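Local structure of FBP protein (Leishmania major, 5OFU) at residues Y113-D118 with W136-L141. The protein probably hydrolyses the 1-phosphate of fructose 1,6-bisphosphate to give fructose 6-phosphate and phosphate, using magnesium, and binds AMP as a regulatory nucleotide. Sequence-based numbering, arbitrary orientation.
Sequences YLIFFD and WGVWRL. With AMP (adenosine monophosphate), chain E.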
ATOM      1  N   TYR A 113       2.666  30.667 -16.243  1.00 50.91           N
ATOM      2  CA  TYR A 113       1.594  29.708 -16.511  1.00 45.66           C
ATOM      3  C   TYR A 113       0.361  30.023 -15.674  1.00 45.06           C
ATOM      4  O   TYR A 113       0.482  30.390 -14.502  1.00 43.39           O
ATOM      5  CB  TYR A 113       2.061  28.273 -16.268  1.00 42.20           C
ATOM      6  CG  TYR A 113       2.991  27.795 -17.347  1.00 40.51           C
ATOM      7  CD1 TYR A 113       2.509  27.492 -18.605  1.00 39.17           C
ATOM      8  CD2 TYR A 113       4.356  27.644 -17.115  1.00 40.70           C
ATOM      9  CE1 TYR A 113       3.355  27.064 -19.613  1.00 39.77           C
ATOM     10  CE2 TYR A 113       5.211  27.208 -18.122  1.00 40.09           C
ATOM     11  CZ  TYR A 113       4.701  26.920 -19.378  1.00 39.13           C
ATOM     12  OH  TYR A 113       5.515  26.506 -20.416  1.00 38.39           O
ATOM     13  N   LEU A 114      -0.811  29.932 -16.310  1.00 43.88           N
ATOM     14  CA  LEU A 114      -2.109  30.026 -15.636  1.00 44.20           C
ATOM     15  C   LEU A 114      -2.710  28.633 -15.633  1.00 43.38           C
ATOM     16  O   LEU A 114      -2.801  28.022 -16.698  1.00 44.68           O
ATOM     17  CB  LEU A 114      -3.060  30.971 -16.379  1.00 44.84           C
ATOM     18  CG  LEU A 114      -2.628  32.421 -16.641  1.00 45.51           C
ATOM     19  CD1 LEU A 114      -1.744  32.521 -17.868  1.00 46.01           C
ATOM     20  CD2 LEU A 114      -3.836  33.334 -16.806  1.00 45.95           C
ATOM     21  N   ILE A 115      -3.063  28.118 -14.452  1.00 42.16           N
ATOM     22  CA  ILE A 115      -3.703  26.791 -14.313  1.00 43.41           C
ATOM     23  C   ILE A 115      -5.137  26.987 -13.849  1.00 42.38           C
ATOM     24  O   ILE A 115      -5.391  27.696 -12.878  1.00 41.86           O
ATOM     25  CB  ILE A 115      -3.039  25.855 -13.259  1.00 44.53           C
ATOM     26  CG1 ILE A 115      -1.544  26.103 -13.120  1.00 48.81           C
ATOM     27  CG2 ILE A 115      -3.306  24.391 -13.594  1.00 44.03           C
ATOM     28  CD1 ILE A 115      -0.759  26.028 -14.411  1.00 52.64           C
ATOM     29  N   PHE A 116      -6.070  26.372 -14.552  1.00 42.53           N
ATOM     30  CA  PHE A 116      -7.455  26.348 -14.112  1.00 43.23           C
ATOM     31  C   PHE A 116      -7.836  24.897 -13.907  1.00 42.40           C
ATOM     32  O   PHE A 116      -7.590  24.064 -14.784  1.00 43.55           O
ATOM     33  CB  PHE A 116      -8.358  27.057 -15.117  1.00 43.31           C
ATOM     34  CG  PHE A 116      -8.079  28.520 -15.208  1.00 43.37           C
ATOM     35  CD1 PHE A 116      -8.660  29.407 -14.307  1.00 44.39           C
ATOM     36  CD2 PHE A 116      -7.200  29.010 -16.150  1.00 42.18           C
ATOM     37  CE1 PHE A 116      -8.383  30.767 -14.366  1.00 45.34           C
ATOM     38  CE2 PHE A 116      -6.916  30.365 -16.210  1.00 43.54           C
ATOM     39  CZ  PHE A 116      -7.508  31.245 -15.314  1.00 43.42           C
ATOM     40  N   PHE A 117      -8.399  24.595 -12.742  1.00 39.53           N
ATOM     41  CA  PHE A 117      -8.670  23.219 -12.390  1.00 39.90           C
ATOM     42  C   PHE A 117      -9.944  23.044 -11.585  1.00 40.31           C
ATOM     43  O   PHE A 117     -10.392  23.957 -10.889  1.00 39.97           O
ATOM     44  CB  PHE A 117      -7.477  22.631 -11.621  1.00 39.82           C
ATOM     45  CG  PHE A 117      -7.191  23.320 -10.319  1.00 38.39           C
ATOM     46  CD1 PHE A 117      -6.456  24.490 -10.292  1.00 38.20           C
ATOM     47  CD2 PHE A 117      -7.660  22.802  -9.125  1.00 38.13           C
ATOM     48  CE1 PHE A 117      -6.195  25.136  -9.098  1.00 38.58           C
ATOM     49  CE2 PHE A 117      -7.389  23.439  -7.918  1.00 39.08           C
ATOM     50  CZ  PHE A 117      -6.654  24.608  -7.904  1.00 38.62           C
ATOM     51  N   ASP A 118     -10.515  21.852 -11.706  1.00 41.12           N
ATOM     52  CA  ASP A 118     -11.543  21.367 -10.804  1.00 42.33           C
ATOM     53  C   ASP A 118     -10.891  20.197 -10.062  1.00 40.65           C
ATOM     54  O   ASP A 118     -10.631  19.166 -10.673  1.00 39.11           O
ATOM     55  CB  ASP A 118     -12.768  20.914 -11.599  1.00 44.38           C
ATOM     56  CG  ASP A 118     -13.917  20.454 -10.709  1.00 47.80           C
ATOM     57  OD1 ASP A 118     -13.724  20.392  -9.471  1.00 48.98           O
ATOM     58  OD2 ASP A 118     -15.009  20.145 -11.260  1.00 50.39           O
ATOM     59  N   TRP A 136      -7.613  19.654 -15.217  1.00 33.39           N
ATOM     60  CA  TRP A 136      -6.861  20.892 -15.283  1.00 33.42           C
ATOM     61  C   TRP A 136      -6.586  21.315 -16.728  1.00 32.98           C
ATOM     62  O   TRP A 136      -6.461  20.484 -17.627  1.00 31.62           O
ATOM     63  CB  TRP A 136      -5.551  20.763 -14.484  1.00 34.33           C
ATOM     64  CG  TRP A 136      -4.646  19.710 -15.013  1.00 34.09           C
ATOM     65  CD1 TRP A 136      -3.689  19.859 -15.963  1.00 34.08           C
ATOM     66  CD2 TRP A 136      -4.648  18.327 -14.654  1.00 33.83           C
ATOM     67  NE1 TRP A 136      -3.073  18.655 -16.215  1.00 34.23           N
ATOM     68  CE2 TRP A 136      -3.647  17.694 -15.429  1.00 34.08           C
ATOM     69  CE3 TRP A 136      -5.375  17.568 -13.737  1.00 34.03           C
ATOM     70  CZ2 TRP A 136      -3.361  16.335 -15.324  1.00 34.35           C
ATOM     71  CZ3 TRP A 136      -5.090  16.201 -13.628  1.00 35.14           C
ATOM     72  CH2 TRP A 136      -4.089  15.603 -14.423  1.00 35.21           C
ATOM     73  N   GLY A 137      -6.493  22.628 -16.918  1.00 33.78           N
ATOM     74  CA  GLY A 137      -6.027  23.218 -18.160  1.00 34.00           C
ATOM     75  C   GLY A 137      -4.919  24.193 -17.861  1.00 34.49           C
ATOM     76  O   GLY A 137      -5.020  24.957 -16.893  1.00 34.39           O
ATOM     77  N   VAL A 138      -3.882  24.186 -18.700  1.00 35.44           N
ATOM     78  CA  VAL A 138      -2.725  25.077 -18.544  1.00 36.56           C
ATOM     79  C   VAL A 138      -2.608  26.030 -19.735  1.00 38.05           C
ATOM     80  O   VAL A 138      -2.555  25.584 -20.886  1.00 37.25           O
ATOM     81  CB  VAL A 138      -1.410  24.288 -18.422  1.00 36.58           C
ATOM     82  CG1 VAL A 138      -0.245  25.236 -18.168  1.00 37.12           C
ATOM     83  CG2 VAL A 138      -1.510  23.249 -17.310  1.00 37.19           C
ATOM     84  N   TRP A 139      -2.562  27.330 -19.437  1.00 38.95           N
ATOM     85  CA  TRP A 139      -2.338  28.376 -20.428  1.00 41.11           C
ATOM     86  C   TRP A 139      -1.040  29.109 -20.126  1.00 40.92           C
ATOM     87  O   TRP A 139      -0.594  29.167 -18.981  1.00 42.70           O
ATOM     88  CB  TRP A 139      -3.471  29.404 -20.396  1.00 42.20           C
ATOM     89  CG  TRP A 139      -4.725  29.023 -21.111  1.00 42.29           C
ATOM     90  CD1 TRP A 139      -5.091  29.381 -22.387  1.00 43.12           C
ATOM     91  CD2 TRP A 139      -5.810  28.259 -20.584  1.00 41.48           C
ATOM     92  NE1 TRP A 139      -6.330  28.872 -22.686  1.00 42.37           N
ATOM     93  CE2 TRP A 139      -6.796  28.183 -21.594  1.00 41.34           C
ATOM     94  CE3 TRP A 139      -6.039  27.620 -19.369  1.00 39.92           C
ATOM     95  CZ2 TRP A 139      -7.978  27.496 -21.418  1.00 39.57           C
ATOM     96  CZ3 TRP A 139      -7.225  26.940 -19.196  1.00 40.29           C
ATOM     97  CH2 TRP A 139      -8.181  26.883 -20.216  1.00 39.72           C
ATOM     98  N   ARG A 140      -0.463  29.692 -21.162  1.00 42.44           N
ATOM     99  CA  ARG A 140       0.703  30.566 -21.026  1.00 45.51           C
ATOM    100  C   ARG A 140       0.281  32.028 -21.203  1.00 45.70           C
ATOM    101  O   ARG A 140      -0.598  32.335 -22.013  1.00 43.99           O
ATOM    102  CB  ARG A 140       1.761  30.169 -22.062  1.00 47.05           C
ATOM    103  CG  ARG A 140       3.172  30.470 -21.622  1.00 49.61           C
ATOM    104  CD  ARG A 140       4.197  29.839 -22.541  1.00 51.48           C
ATOM    105  NE  ARG A 140       5.527  30.318 -22.187  1.00 53.75           N
ATOM    106  CZ  ARG A 140       6.648  29.972 -22.809  1.00 58.24           C
ATOM    107  NH1 ARG A 140       6.632  29.138 -23.856  1.00 58.15           N
ATOM    108  NH2 ARG A 140       7.805  30.475 -22.386  1.00 61.92           N
ATOM    109  N   LEU A 141       0.900  32.924 -20.443  1.00 48.32           N
ATOM    110  CA  LEU A 141       0.688  34.363 -20.630  1.00 52.92           C
ATOM    111  C   LEU A 141       0.945  34.786 -22.082  1.00 56.94           C
ATOM    112  O   LEU A 141       1.982  34.412 -22.648  1.00 60.08           O
ATOM    113  CB  LEU A 141       1.631  35.171 -19.740  1.00 54.74           C
ATOM    114  CG  LEU A 141       1.199  35.425 -18.300  1.00 57.45           C
ATOM    115  CD1 LEU A 141       2.331  35.917 -17.385  1.00 58.45           C
ATOM    116  CD2 LEU A 141       0.046  36.402 -18.319  1.00 58.89           C
TER
HETATM  117  P   AMP E 401       9.113  25.983 -20.353  1.00 33.62           P
HETATM  118  O1P AMP E 401       9.478  24.811 -19.481  1.00 38.84           O
HETATM  119  O2P AMP E 401       8.080  26.910 -19.764  1.00 30.20           O
HETATM  120  O3P AMP E 401      10.287  26.728 -20.943  1.00 44.88           O
HETATM  121  O5' AMP E 401       8.473  25.256 -21.628  1.00 31.47           O
HETATM  122  C5' AMP E 401       7.895  26.007 -22.690  1.00 31.61           C
HETATM  123  C4' AMP E 401       7.014  25.131 -23.574  1.00 30.52           C
HETATM  124  O4' AMP E 401       7.729  23.997 -24.069  1.00 30.90           O
HETATM  125  C3' AMP E 401       5.797  24.577 -22.858  1.00 32.14           C
HETATM  126  O3' AMP E 401       4.692  25.473 -22.873  1.00 35.56           O
HETATM  127  C2' AMP E 401       5.512  23.303 -23.610  1.00 35.99           C
HETATM  128  O2' AMP E 401       4.683  23.524 -24.751  1.00 35.97           O
HETATM  129  C1' AMP E 401       6.899  22.830 -24.023  1.00 37.14           C
HETATM  130  N9  AMP E 401       7.359  21.868 -22.982  1.00 43.56           N
HETATM  131  C8  AMP E 401       8.223  22.110 -21.972  1.00 45.91           C
HETATM  132  N7  AMP E 401       8.402  21.010 -21.210  1.00 49.39           N
HETATM  133  C5  AMP E 401       7.639  20.044 -21.725  1.00 47.67           C
HETATM  134  C6  AMP E 401       7.361  18.644 -21.383  1.00 45.69           C
HETATM  135  N6  AMP E 401       7.969  18.084 -20.324  1.00 44.68           N
HETATM  136  N1  AMP E 401       6.497  17.963 -22.164  1.00 48.64           N
HETATM  137  C2  AMP E 401       5.890  18.530 -23.232  1.00 49.96           C
HETATM  138  N3  AMP E 401       6.095  19.813 -23.592  1.00 47.76           N
HETATM  139  C4  AMP E 401       6.941  20.606 -22.886  1.00 44.55           C
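L114 and F116 pair with W139 and G137 in the antiparallel hairpin of strands 113-121 and 132-140, part of the large mixed sheet of the fructose-1,6-bisphosphatase N-terminal domain. The axes of 113-118 and 136-140 approach to 4.6 Å, with directions 158° apart, and four backbone bonds fit this assignment: L114 N and W139 N each to the other residue's O, F116 N and G137 N likewise. The buried part is tight on both faces. On one, F116 CD2 lies 3.7 Å from W139 CZ3; the planes are steeply inclined (78°), and the W139 ring leans over G137, which has no side chain in the way. W139 NE1 hydrogen-bonds to K161 O. On the other, I115 and V138 run alongside one another, I115 CD1 3.9 Å from V138 CG1, and both touch L31 of helix 27-47. V138 CG1, anti to its own N (chi1 -176°), also meets Y113 CD1 at 3.6 Å. Packing is looser toward partly exposed R140, whose extended chain crosses Y113, R140 CG 4.0 Å from Y113 CE1, while NE salt-bridges D112. Here the hairpin borders the AMP site: Y113 OH accepts a hydrogen bond from AMP O3' (2.8 Å) and donates one to O2P, which lies in the ring plane 2.7 Å from Y113 OH.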